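Local coordinates for protein plantazolicin methyltransferase BamL (Bacillus amyloliquefaciens subsp. plantarum, PDB 5DM0) that probably transfers methyl groups from S-adenosylmethionine to the desmethyl precursor of plantazolicin, and here holds S-adenosyl-L-homocysteine together with a truncated analogue of the unmethylated substrate, at residues 67-72 against 130-135; 158-163 against 262-267. All coordinates share one frame; numbering follows the deposited sequence.

Overall arrangement
Four adjacent strands of one mixed sheet carry both contacts, in the order 65-69, 127-133, 157-164 and 260-268. Interaction 1 pairs the first two in parallel, and interaction 2 the last two antiparallel; their centres lie 11 Å apart. The seam between them is itself part of the sheet: I132 N comes within 2.8 Å of Y160 O, and L134 N within 2.7 Å of V162 O, both probable hydrogen bonds. Interaction 1 holds S-adenosyl-L-homocysteine at the strand ends. Both contacts reach the substrate analogue 5D8, L134 O accepting from its amino group and the D163 carboxylate from its guanidinium group, and both ligands lie at the C-terminal ends of the parallel strands.

Interaction 1 (67-72 against 130-135); sequences LDIGCG and IFIHLC. With SAH (S-adenosyl-L-homocysteine), chain D; 5D8 (ethyl 2-(2-{2-[(1S)-1-amino-4-carbamimidamidobutyl]-1,3-thiazol-4-yl}-5-methyl-1,3-oxazol-4-yl)-1,3-thiazole-4-carboxylate), chain E.
With CG anti to the backbone N in both D68 (chi1 -169°) and F131 (chi1 -170°), carboxylate and ring run side by side, their planes 22° apart, and D68 OD1 comes 3.4 Å from F131 CD2. On the other face I69 carries CG1 beside its backbone N, where it meets I130 CG2 at 3.7 Å; branched isoleucines suit this buried, apolar layer. Two nearly straight backbone bonds pair the parallel strands, F131 N to L67 O (2.9 Å) and I69 N to F131 O (2.8 Å). Beyond them the strands diverge, and a water fills in: it accepts from H133 N and lies 2.7 Å from both D68 OD1 and I69 O. C135 SG rests 3.4 Å from I69 O and also against G70, whose positive phi favours glycine and whose missing side chain lets the sulfur approach. The carbonyls of G70 and H133 both accept from the amino nitrogen of S-adenosyl-L-homocysteine, the bond to G70 O measuring 2.7 Å. D93 binds the same ligand and also holds G72 N. Parallel strands, one of them running into the glycine-rich turn G70-C71-G72 beside the S-adenosyl-L-homocysteine site, are the hallmark of the Rossmann-like class I methyltransferase fold.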
ATOM      1  N   LEU A  67      -3.482  -7.915  -7.241  1.00 16.05           N
ATOM      2  CA  LEU A  67      -3.892  -8.401  -5.935  1.00 15.25           C
ATOM      3  C   LEU A  67      -3.762  -7.241  -4.954  1.00 15.31           C
ATOM      4  O   LEU A  67      -2.677  -6.680  -4.803  1.00 14.97           O
ATOM      5  CB  LEU A  67      -3.001  -9.573  -5.518  1.00 14.87           C
ATOM      6  CG  LEU A  67      -3.146 -10.084  -4.074  1.00 14.90           C
ATOM      7  CD1 LEU A  67      -4.579 -10.538  -3.822  1.00 14.60           C
ATOM      8  CD2 LEU A  67      -2.177 -11.214  -3.795  1.00 15.56           C
ATOM      9  N   ASP A  68      -4.863  -6.891  -4.293  1.00 15.68           N
ATOM     10  CA  ASP A  68      -4.902  -5.752  -3.374  1.00 15.80           C
ATOM     11  C   ASP A  68      -4.950  -6.253  -1.927  1.00 15.70           C
ATOM     12  O   ASP A  68      -5.939  -6.862  -1.494  1.00 15.46           O
ATOM     13  CB  ASP A  68      -6.103  -4.854  -3.704  1.00 16.58           C
ATOM     14  CG  ASP A  68      -6.060  -3.511  -2.983  1.00 17.48           C
ATOM     15  OD1 ASP A  68      -4.958  -3.036  -2.625  1.00 18.02           O
ATOM     16  OD2 ASP A  68      -7.133  -2.925  -2.766  1.00 18.60           O
ATOM     17  N   ILE A  69      -3.853  -6.021  -1.209  1.00 15.40           N
ATOM     18  CA  ILE A  69      -3.678  -6.481   0.172  1.00 15.25           C
ATOM     19  C   ILE A  69      -4.218  -5.438   1.155  1.00 16.12           C
ATOM     20  O   ILE A  69      -3.796  -4.271   1.123  1.00 17.14           O
ATOM     21  CB  ILE A  69      -2.177  -6.753   0.470  1.00 15.08           C
ATOM     22  CG1 ILE A  69      -1.550  -7.734  -0.544  1.00 15.46           C
ATOM     23  CG2 ILE A  69      -1.958  -7.182   1.917  1.00 14.87           C
ATOM     24  CD1 ILE A  69      -2.107  -9.149  -0.575  1.00 15.16           C
ATOM     25  N   GLY A  70      -5.128  -5.857   2.037  1.00 15.56           N
ATOM     26  CA  GLY A  70      -5.821  -4.949   2.960  1.00 15.79           C
ATOM     27  C   GLY A  70      -6.708  -4.017   2.155  1.00 15.98           C
ATOM     28  O   GLY A  70      -6.615  -2.789   2.273  1.00 16.18           O
ATOM     29  N   CYS A  71      -7.563  -4.615   1.325  1.00 16.34           N
ATOM     30  CA  CYS A  71      -8.313  -3.907   0.283  1.00 17.18           C
ATOM     31  C   CYS A  71      -9.449  -3.018   0.797  1.00 17.37           C
ATOM     32  O   CYS A  71     -10.072  -2.289   0.016  1.00 18.33           O
ATOM     33  CB  CYS A  71      -8.861  -4.911  -0.737  1.00 17.75           C
ATOM     34  SG  CYS A  71     -10.092  -6.035  -0.028  1.00 17.86           S
ATOM     35  N   GLY A  72      -9.722  -3.089   2.097  1.00 17.50           N
ATOM     36  CA  GLY A  72     -10.773  -2.291   2.719  1.00 17.84           C
ATOM     37  C   GLY A  72     -12.114  -2.563   2.056  1.00 19.33           C
ATOM     38  O   GLY A  72     -12.470  -3.716   1.797  1.00 19.11           O
ATOM     39  N   ILE A 130       1.115  -6.657  -6.907  1.00 15.40           N
ATOM     40  CA  ILE A 130       0.597  -6.825  -5.566  1.00 15.03           C
ATOM     41  C   ILE A 130       0.732  -5.480  -4.859  1.00 14.55           C
ATOM     42  O   ILE A 130       1.839  -4.954  -4.707  1.00 14.13           O
ATOM     43  CB  ILE A 130       1.331  -7.942  -4.800  1.00 15.10           C
ATOM     44  CG1 ILE A 130       1.236  -9.265  -5.577  1.00 14.98           C
ATOM     45  CG2 ILE A 130       0.719  -8.104  -3.406  1.00 14.88           C
ATOM     46  CD1 ILE A 130       2.100 -10.380  -5.026  1.00 14.78           C
ATOM     47  N   PHE A 131      -0.412  -4.935  -4.450  1.00 13.77           N
ATOM     48  CA  PHE A 131      -0.519  -3.584  -3.909  1.00 13.56           C
ATOM     49  C   PHE A 131      -0.789  -3.650  -2.409  1.00 13.66           C
ATOM     50  O   PHE A 131      -1.734  -4.305  -1.965  1.00 14.45           O
ATOM     51  CB  PHE A 131      -1.663  -2.881  -4.642  1.00 13.38           C
ATOM     52  CG  PHE A 131      -1.775  -1.391  -4.396  1.00 13.57           C
ATOM     53  CD1 PHE A 131      -0.652  -0.560  -4.356  1.00 13.52           C
ATOM     54  CD2 PHE A 131      -3.039  -0.814  -4.295  1.00 13.63           C
ATOM     55  CE1 PHE A 131      -0.804   0.815  -4.173  1.00 13.30           C
ATOM     56  CE2 PHE A 131      -3.199   0.558  -4.135  1.00 13.59           C
ATOM     57  CZ  PHE A 131      -2.074   1.370  -4.071  1.00 13.70           C
ATOM     58  N   ILE A 132       0.059  -2.993  -1.623  1.00 13.03           N
ATOM     59  CA  ILE A 132      -0.101  -2.981  -0.168  1.00 12.77           C
ATOM     60  C   ILE A 132      -0.155  -1.512   0.231  1.00 12.50           C
ATOM     61  O   ILE A 132       0.887  -0.905   0.509  1.00 12.35           O
ATOM     62  CB  ILE A 132       1.062  -3.709   0.570  1.00 13.00           C
ATOM     63  CG1 ILE A 132       1.326  -5.101  -0.036  1.00 13.27           C
ATOM     64  CG2 ILE A 132       0.758  -3.839   2.065  1.00 13.42           C
ATOM     65  CD1 ILE A 132       2.464  -5.860   0.636  1.00 13.64           C
ATOM     66  N   HIS A 133      -1.360  -0.949   0.226  1.00 12.77           N
ATOM     67  CA  HIS A 133      -1.550   0.502   0.390  1.00 13.55           C
ATOM     68  C   HIS A 133      -2.051   0.856   1.793  1.00 13.96           C
ATOM     69  O   HIS A 133      -3.138   0.430   2.206  1.00 14.21           O
ATOM     70  CB  HIS A 133      -2.537   0.983  -0.686  1.00 13.79           C
ATOM     71  CG  HIS A 133      -2.644   2.469  -0.829  1.00 14.31           C
ATOM     72  ND1 HIS A 133      -1.624   3.245  -1.334  1.00 15.19           N
ATOM     73  CD2 HIS A 133      -3.681   3.312  -0.605  1.00 14.30           C
ATOM     74  CE1 HIS A 133      -2.013   4.508  -1.377  1.00 14.25           C
ATOM     75  NE2 HIS A 133      -3.261   4.574  -0.952  1.00 15.40           N
ATOM     76  N   LEU A 134      -1.235   1.627   2.522  1.00 14.05           N
ATOM     77  CA  LEU A 134      -1.581   2.172   3.834  1.00 14.05           C
ATOM     78  C   LEU A 134      -2.038   1.123   4.853  1.00 14.56           C
ATOM     79  O   LEU A 134      -2.985   1.370   5.613  1.00 14.38           O
ATOM     80  CB  LEU A 134      -2.621   3.296   3.697  1.00 14.30           C
ATOM     81  CG  LEU A 134      -2.329   4.341   2.617  1.00 14.27           C
ATOM     82  CD1 LEU A 134      -3.482   5.334   2.458  1.00 14.51           C
ATOM     83  CD2 LEU A 134      -1.023   5.070   2.929  1.00 14.32           C
ATOM     84  N   CYS A 135      -1.357  -0.026   4.879  1.00 14.74           N
ATOM     85  CA  CYS A 135      -1.677  -1.089   5.852  1.00 15.80           C
ATOM     86  C   CYS A 135      -0.499  -1.915   6.376  1.00 15.76           C
ATOM     87  O   CYS A 135      -0.675  -2.757   7.264  1.00 15.83           O
ATOM     88  CB  CYS A 135      -2.769  -2.025   5.303  1.00 16.63           C
ATOM     89  SG  CYS A 135      -2.300  -2.956   3.833  1.00 17.87           S
TER
HETATM   90  N   SAH D 302      -5.656  -0.440   1.373  1.00 19.64           N
HETATM   91  CA  SAH D 302      -6.561   0.449   2.162  1.00 20.74           C
HETATM   92  CB  SAH D 302      -6.161   0.423   3.636  1.00 20.02           C
HETATM   93  CG  SAH D 302      -7.419   0.551   4.487  1.00 19.48           C
HETATM   94  SD  SAH D 302      -7.069   0.705   6.208  1.00 18.63           S
HETATM   95  C   SAH D 302      -6.452   1.848   1.615  1.00 21.64           C
HETATM   96  O   SAH D 302      -6.859   2.832   2.238  1.00 23.02           O
HETATM   97  OXT SAH D 302      -5.958   2.038   0.506  1.00 21.48           O
HETATM   98  C5' SAH D 302      -6.160  -0.774   6.573  1.00 17.06           C
HETATM   99  C4' SAH D 302      -6.900  -2.050   6.153  1.00 16.82           C
HETATM  100  O4' SAH D 302      -6.047  -3.173   6.392  1.00 16.43           O
HETATM  101  C3' SAH D 302      -8.170  -2.315   6.961  1.00 16.34           C
HETATM  102  O3' SAH D 302      -9.272  -2.484   6.062  1.00 16.20           O
HETATM  103  C2' SAH D 302      -7.897  -3.596   7.736  1.00 16.39           C
HETATM  104  O2' SAH D 302      -9.059  -4.424   7.901  1.00 16.66           O
HETATM  105  C1' SAH D 302      -6.854  -4.265   6.859  1.00 16.28           C
HETATM  106  N9  SAH D 302      -5.977  -5.237   7.538  1.00 15.97           N
HETATM  107  C8  SAH D 302      -5.326  -5.080   8.708  1.00 15.75           C
HETATM  108  N7  SAH D 302      -4.588  -6.181   8.996  1.00 15.84           N
HETATM  109  C5  SAH D 302      -4.774  -7.056   7.989  1.00 15.93           C
HETATM  110  C6  SAH D 302      -4.293  -8.412   7.650  1.00 15.70           C
HETATM  111  N6  SAH D 302      -3.446  -9.084   8.473  1.00 15.99           N
HETATM  112  N1  SAH D 302      -4.739  -8.956   6.490  1.00 15.30           N
HETATM  113  C2  SAH D 302      -5.587  -8.318   5.654  1.00 15.86           C
HETATM  114  N3  SAH D 302      -6.057  -7.073   5.894  1.00 15.79           N
HETATM  115  C4  SAH D 302      -5.684  -6.424   7.029  1.00 15.66           C
HETATM  116  C1  5D8 E 303      -3.339   7.495   8.608  1.00 17.24           C
HETATM  117  C2  5D8 E 303      -3.261   7.134   7.263  1.00 17.43           C
HETATM  118  C3  5D8 E 303      -2.389   9.843   5.227  1.00 19.04           C
HETATM  119  C4  5D8 E 303      -4.180   5.182   7.830  1.00 16.88           C
HETATM  120  C5  5D8 E 303      -2.268   8.759   4.243  1.00 18.41           C
HETATM  121  C6  5D8 E 303      -2.808   8.065   6.206  1.00 17.73           C
HETATM  122  C8  5D8 E 303      -2.281  11.272   4.910  1.00 20.65           C
HETATM  123  C11 5D8 E 303      -2.502  13.723   4.836  1.00 23.92           C
HETATM  124  C12 5D8 E 303      -1.976  13.113   3.695  1.00 25.46           C
HETATM  125  O14 5D8 E 303      -1.347  15.092   2.621  1.00 32.08           O
HETATM  126  C13 5D8 E 303      -1.568  13.894   2.512  1.00 29.82           C
HETATM  127  O15 5D8 E 303      -1.488  13.217   1.224  1.00 32.79           O
HETATM  128  N2  5D8 E 303      -1.884  11.746   3.728  1.00 23.50           N
HETATM  129  S1  5D8 E 303      -2.872  12.481   5.975  1.00 21.59           S
HETATM  130  N1  5D8 E 303      -2.800   9.403   6.418  1.00 18.48           N
HETATM  131  O9  5D8 E 303      -2.543   7.608   4.931  1.00 18.00           O
HETATM  132  C7  5D8 E 303      -1.866   8.645   2.795  1.00 18.15           C
HETATM  133  S5  5D8 E 303      -4.028   6.076   9.322  1.00 18.01           S
HETATM  134  N3  5D8 E 303      -3.730   5.935   6.809  1.00 16.93           N
HETATM  135  CA  5D8 E 303      -4.755   3.815   7.833  1.00 16.65           C
HETATM  136  N   5D8 E 303      -4.869   3.348   6.451  1.00 16.85           N
HETATM  137  CB  5D8 E 303      -3.921   2.835   8.659  1.00 16.44           C
HETATM  138  CG  5D8 E 303      -2.423   2.884   8.377  1.00 15.33           C
HETATM  139  CD  5D8 E 303      -1.812   1.538   8.769  1.00 15.16           C
HETATM  140  NE  5D8 E 303      -0.350   1.683   8.709  1.00 14.54           N
HETATM  141  CZ  5D8 E 303       0.433   2.034   9.654  1.00 14.92           C
HETATM  142  NH1 5D8 E 303       1.684   2.112   9.444  1.00 14.73           N
HETATM  143  NH2 5D8 E 303      -0.020   2.327  10.809  1.00 14.37           N
HETATM  144  C9  5D8 E 303      -1.100  13.930   0.046  1.00 33.61           C
HETATM  145  C10 5D8 E 303      -2.169  13.764  -1.018  1.00 35.54           C
HETATM  146  O   HOH W   1      -3.757  -2.116  -0.424  1.00 14.82           O

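Interaction 2 (158-163 against 262-267); sequences CIYIVD and HGWIIK. With 5D8 (ethyl 2-(2-{2-[(1S)-1-amino-4-carbamimidamidobutyl]-1,3-thiazol-4-yl}-5-methyl-1,3-oxazol-4-yl)-1,3-thiazole-4-carboxylate), chain E.
Y160 and W264 stack across an antiparallel strand pair, the part of the sheet where the class I methyltransferase fold adds its reversed strand 260-268 beside 157-164. The two rings form an offset stack, centroids 3.9 Å apart and planes 13° from parallel. Y160 CD1 sits over the centre of the tryptophan six-membered ring, while CB of the tyrosine continues across the same face as a CH-pi contact. Different first torsions make this possible: Y160 has CG anti to its N (chi1 -178°), whereas W264 turns CG beside its N (chi1 -57°), bringing the broad indole over the tyrosine. V162 CG2 lies against the opposite face of the phenol, near its rim, and 4.0 Å from H262 CD2; Y160 OH meets the H262 ring at its edge, in plane, near CD2. C158, small enough for the margin of the indole, puts SG at its edge, 4.0 Å from CZ3. W264 NE1 donates to G222 O, which satisfies the buried nitrogen and fixes the indole's rotation, and F54 and F224 pack on the ring.

The reverse face is aliphatic. I159 and I265 run alongside each other there, their CD1 atoms 4.0 Å apart, and I150 of helix 142-151 packs on both. G263 adds no side chain to this face beside I161; the two form a usual hydrogen-bonded pair, as do I159 and I265, with I161 N to G263 O and G263 N to I161 O both 2.8 Å.

At the end of strand 157-164, D163 grips the guanidinium group of 5D8. A carboxylate suits this forked cation, and G137 N also holds OD2. The two bonds use separate oxygens: NE of 5D8 donates to D163 OD1 at 3.0 Å, and NH1 of 5D8 to D163 OD2 at 2.9 Å.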
ATOM      1  N   CYS A 158       5.576  -6.593  -9.696  1.00 15.66           N
ATOM      2  CA  CYS A 158       6.061  -5.826  -8.563  1.00 15.57           C
ATOM      3  C   CYS A 158       5.089  -5.875  -7.410  1.00 14.87           C
ATOM      4  O   CYS A 158       3.878  -5.980  -7.614  1.00 15.25           O
ATOM      5  CB  CYS A 158       6.344  -4.361  -8.949  1.00 15.80           C
ATOM      6  SG  CYS A 158       4.935  -3.429  -9.590  1.00 17.88           S
ATOM      7  N   ILE A 159       5.644  -5.819  -6.204  1.00 14.55           N
ATOM      8  CA  ILE A 159       4.896  -5.448  -5.012  1.00 14.67           C
ATOM      9  C   ILE A 159       5.139  -3.950  -4.818  1.00 14.48           C
ATOM     10  O   ILE A 159       6.300  -3.497  -4.861  1.00 14.53           O
ATOM     11  CB  ILE A 159       5.384  -6.208  -3.751  1.00 14.92           C
ATOM     12  CG1 ILE A 159       5.308  -7.727  -3.967  1.00 15.31           C
ATOM     13  CG2 ILE A 159       4.532  -5.820  -2.546  1.00 14.67           C
ATOM     14  CD1 ILE A 159       5.975  -8.548  -2.874  1.00 14.97           C
ATOM     15  N   TYR A 160       4.065  -3.182  -4.637  1.00 13.98           N
ATOM     16  CA  TYR A 160       4.174  -1.754  -4.341  1.00 13.54           C
ATOM     17  C   TYR A 160       3.557  -1.499  -2.975  1.00 13.63           C
ATOM     18  O   TYR A 160       2.373  -1.793  -2.752  1.00 13.64           O
ATOM     19  CB  TYR A 160       3.486  -0.903  -5.421  1.00 13.82           C
ATOM     20  CG  TYR A 160       3.594   0.599  -5.210  1.00 13.80           C
ATOM     21  CD1 TYR A 160       4.753   1.182  -4.664  1.00 14.01           C
ATOM     22  CD2 TYR A 160       2.548   1.441  -5.575  1.00 13.85           C
ATOM     23  CE1 TYR A 160       4.845   2.562  -4.479  1.00 14.45           C
ATOM     24  CE2 TYR A 160       2.634   2.819  -5.400  1.00 14.46           C
ATOM     25  CZ  TYR A 160       3.786   3.371  -4.862  1.00 14.48           C
ATOM     26  OH  TYR A 160       3.848   4.733  -4.683  1.00 15.84           O
ATOM     27  N   ILE A 161       4.382  -0.990  -2.058  1.00 13.46           N
ATOM     28  CA  ILE A 161       3.987  -0.748  -0.670  1.00 13.79           C
ATOM     29  C   ILE A 161       4.049   0.753  -0.429  1.00 13.81           C
ATOM     30  O   ILE A 161       5.089   1.373  -0.671  1.00 14.09           O
ATOM     31  CB  ILE A 161       4.955  -1.427   0.329  1.00 14.04           C
ATOM     32  CG1 ILE A 161       5.016  -2.944   0.088  1.00 14.29           C
ATOM     33  CG2 ILE A 161       4.571  -1.081   1.778  1.00 14.75           C
ATOM     34  CD1 ILE A 161       6.088  -3.673   0.864  1.00 14.70           C
ATOM     35  N   VAL A 162       2.935   1.326   0.028  1.00 13.76           N
ATOM     36  CA  VAL A 162       2.899   2.730   0.466  1.00 13.47           C
ATOM     37  C   VAL A 162       2.421   2.740   1.915  1.00 13.54           C
ATOM     38  O   VAL A 162       1.391   2.145   2.228  1.00 13.37           O
ATOM     39  CB  VAL A 162       1.932   3.582  -0.386  1.00 13.44           C
ATOM     40  CG1 VAL A 162       1.968   5.048   0.058  1.00 13.49           C
ATOM     41  CG2 VAL A 162       2.260   3.468  -1.866  1.00 13.45           C
ATOM     42  N   ASP A 163       3.156   3.402   2.806  1.00 13.13           N
ATOM     43  CA  ASP A 163       2.753   3.421   4.214  1.00 13.58           C
ATOM     44  C   ASP A 163       3.313   4.645   4.942  1.00 13.82           C
ATOM     45  O   ASP A 163       4.161   5.366   4.417  1.00 13.84           O
ATOM     46  CB  ASP A 163       3.187   2.127   4.923  1.00 13.61           C
ATOM     47  CG  ASP A 163       2.291   1.769   6.102  1.00 13.67           C
ATOM     48  OD1 ASP A 163       1.147   2.269   6.155  1.00 13.80           O
ATOM     49  OD2 ASP A 163       2.743   1.010   6.998  1.00 14.34           O
ATOM     50  N   HIS A 262       7.556   4.694   0.332  1.00 14.16           N
ATOM     51  CA  HIS A 262       7.203   4.019  -0.921  1.00 14.73           C
ATOM     52  C   HIS A 262       8.235   2.946  -1.201  1.00 14.57           C
ATOM     53  O   HIS A 262       9.418   3.244  -1.359  1.00 15.19           O
ATOM     54  CB  HIS A 262       7.187   5.006  -2.093  1.00 15.11           C
ATOM     55  CG  HIS A 262       6.248   6.150  -1.909  1.00 15.83           C
ATOM     56  ND1 HIS A 262       6.560   7.251  -1.142  1.00 17.00           N
ATOM     57  CD2 HIS A 262       5.012   6.378  -2.408  1.00 16.47           C
ATOM     58  CE1 HIS A 262       5.550   8.103  -1.166  1.00 16.79           C
ATOM     59  NE2 HIS A 262       4.599   7.598  -1.926  1.00 16.78           N
ATOM     60  N   GLY A 263       7.793   1.696  -1.283  1.00 14.71           N
ATOM     61  CA  GLY A 263       8.704   0.594  -1.523  1.00 14.32           C
ATOM     62  C   GLY A 263       8.246  -0.257  -2.682  1.00 14.11           C
ATOM     63  O   GLY A 263       7.053  -0.534  -2.813  1.00 13.94           O
ATOM     64  N   TRP A 264       9.200  -0.658  -3.518  1.00 13.84           N
ATOM     65  CA  TRP A 264       8.944  -1.533  -4.667  1.00 14.02           C
ATOM     66  C   TRP A 264       9.775  -2.793  -4.537  1.00 13.99           C
ATOM     67  O   TRP A 264      10.970  -2.718  -4.282  1.00 13.74           O
ATOM     68  CB  TRP A 264       9.330  -0.841  -5.983  1.00 14.35           C
ATOM     69  CG  TRP A 264       8.631   0.458  -6.216  1.00 14.58           C
ATOM     70  CD1 TRP A 264       8.992   1.681  -5.719  1.00 14.60           C
ATOM     71  CD2 TRP A 264       7.470   0.677  -7.023  1.00 14.62           C
ATOM     72  NE1 TRP A 264       8.116   2.644  -6.154  1.00 14.79           N
ATOM     73  CE2 TRP A 264       7.178   2.057  -6.965  1.00 14.90           C
ATOM     74  CE3 TRP A 264       6.645  -0.160  -7.790  1.00 14.39           C
ATOM     75  CZ2 TRP A 264       6.089   2.620  -7.635  1.00 14.69           C
ATOM     76  CZ3 TRP A 264       5.563   0.403  -8.457  1.00 14.55           C
ATOM     77  CH2 TRP A 264       5.297   1.780  -8.376  1.00 14.65           C
ATOM     78  N   ILE A 265       9.134  -3.944  -4.690  1.00 13.93           N
ATOM     79  CA  ILE A 265       9.843  -5.203  -4.866  1.00 14.31           C
ATOM     80  C   ILE A 265       9.541  -5.637  -6.297  1.00 14.78           C
ATOM     81  O   ILE A 265       8.381  -5.886  -6.648  1.00 14.77           O
ATOM     82  CB  ILE A 265       9.388  -6.257  -3.838  1.00 14.50           C
ATOM     83  CG1 ILE A 265       9.790  -5.817  -2.431  1.00 14.37           C
ATOM     84  CG2 ILE A 265      10.007  -7.622  -4.151  1.00 14.64           C
ATOM     85  CD1 ILE A 265       9.087  -6.582  -1.329  1.00 14.67           C
ATOM     86  N   ILE A 266      10.586  -5.703  -7.121  1.00 14.69           N
ATOM     87  CA  ILE A 266      10.427  -5.821  -8.567  1.00 15.72           C
ATOM     88  C   ILE A 266      11.014  -7.153  -9.029  1.00 16.22           C
ATOM     89  O   ILE A 266      12.179  -7.443  -8.762  1.00 16.49           O
ATOM     90  CB  ILE A 266      11.127  -4.647  -9.287  1.00 16.27           C
ATOM     91  CG1 ILE A 266      10.549  -3.301  -8.819  1.00 16.96           C
ATOM     92  CG2 ILE A 266      10.990  -4.788 -10.793  1.00 17.15           C
ATOM     93  CD1 ILE A 266      11.537  -2.151  -8.859  1.00 17.45           C
ATOM     94  N   LYS A 267      10.196  -7.976  -9.680  1.00 16.78           N
ATOM     95  CA  LYS A 267      10.675  -9.257 -10.207  1.00 18.12           C
ATOM     96  C   LYS A 267      10.690  -9.219 -11.732  1.00 18.89           C
ATOM     97  O   LYS A 267       9.695  -8.850 -12.374  1.00 18.27           O
ATOM     98  CB  LYS A 267       9.842 -10.441  -9.692  1.00 19.07           C
ATOM     99  CG  LYS A 267      10.385 -11.792 -10.150  1.00 19.36           C
ATOM    100  CD  LYS A 267       9.700 -12.967  -9.473  1.00 20.66           C
ATOM    101  CE  LYS A 267      10.377 -14.275  -9.856  1.00 21.46           C
ATOM    102  NZ  LYS A 267       9.907 -15.421  -9.020  1.00 22.20           N
TER
HETATM  103  C1  5D8 E 303      -3.339   7.495   8.608  1.00 17.24           C
HETATM  104  C2  5D8 E 303      -3.261   7.134   7.263  1.00 17.43           C
HETATM  105  C3  5D8 E 303      -2.389   9.843   5.227  1.00 19.04           C
HETATM  106  C4  5D8 E 303      -4.180   5.182   7.830  1.00 16.88           C
HETATM  107  C5  5D8 E 303      -2.268   8.759   4.243  1.00 18.41           C
HETATM  108  C6  5D8 E 303      -2.808   8.065   6.206  1.00 17.73           C
HETATM  109  C8  5D8 E 303      -2.281  11.272   4.910  1.00 20.65           C
HETATM  110  C11 5D8 E 303      -2.502  13.723   4.836  1.00 23.92           C
HETATM  111  C12 5D8 E 303      -1.976  13.113   3.695  1.00 25.46           C
HETATM  112  O14 5D8 E 303      -1.347  15.092   2.621  1.00 32.08           O
HETATM  113  C13 5D8 E 303      -1.568  13.894   2.512  1.00 29.82           C
HETATM  114  O15 5D8 E 303      -1.488  13.217   1.224  1.00 32.79           O
HETATM  115  N2  5D8 E 303      -1.884  11.746   3.728  1.00 23.50           N
HETATM  116  S1  5D8 E 303      -2.872  12.481   5.975  1.00 21.59           S
HETATM  117  N1  5D8 E 303      -2.800   9.403   6.418  1.00 18.48           N
HETATM  118  O9  5D8 E 303      -2.543   7.608   4.931  1.00 18.00           O
HETATM  119  C7  5D8 E 303      -1.866   8.645   2.795  1.00 18.15           C
HETATM  120  S5  5D8 E 303      -4.028   6.076   9.322  1.00 18.01           S
HETATM  121  N3  5D8 E 303      -3.730   5.935   6.809  1.00 16.93           N
HETATM  122  CA  5D8 E 303      -4.755   3.815   7.833  1.00 16.65           C
HETATM  123  N   5D8 E 303      -4.869   3.348   6.451  1.00 16.85           N
HETATM  124  CB  5D8 E 303      -3.921   2.835   8.659  1.00 16.44           C
HETATM  125  CG  5D8 E 303      -2.423   2.884   8.377  1.00 15.33           C
HETATM  126  CD  5D8 E 303      -1.812   1.538   8.769  1.00 15.16           C
HETATM  127  NE  5D8 E 303      -0.350   1.683   8.709  1.00 14.54           N
HETATM  128  CZ  5D8 E 303       0.433   2.034   9.654  1.00 14.92           C
HETATM  129  NH1 5D8 E 303       1.684   2.112   9.444  1.00 14.73           N
HETATM  130  NH2 5D8 E 303      -0.020   2.327  10.809  1.00 14.37           N
HETATM  131  C9  5D8 E 303      -1.100  13.930   0.046  1.00 33.61           C
HETATM  132  C10 5D8 E 303      -2.169  13.764  -1.018  1.00 35.54           C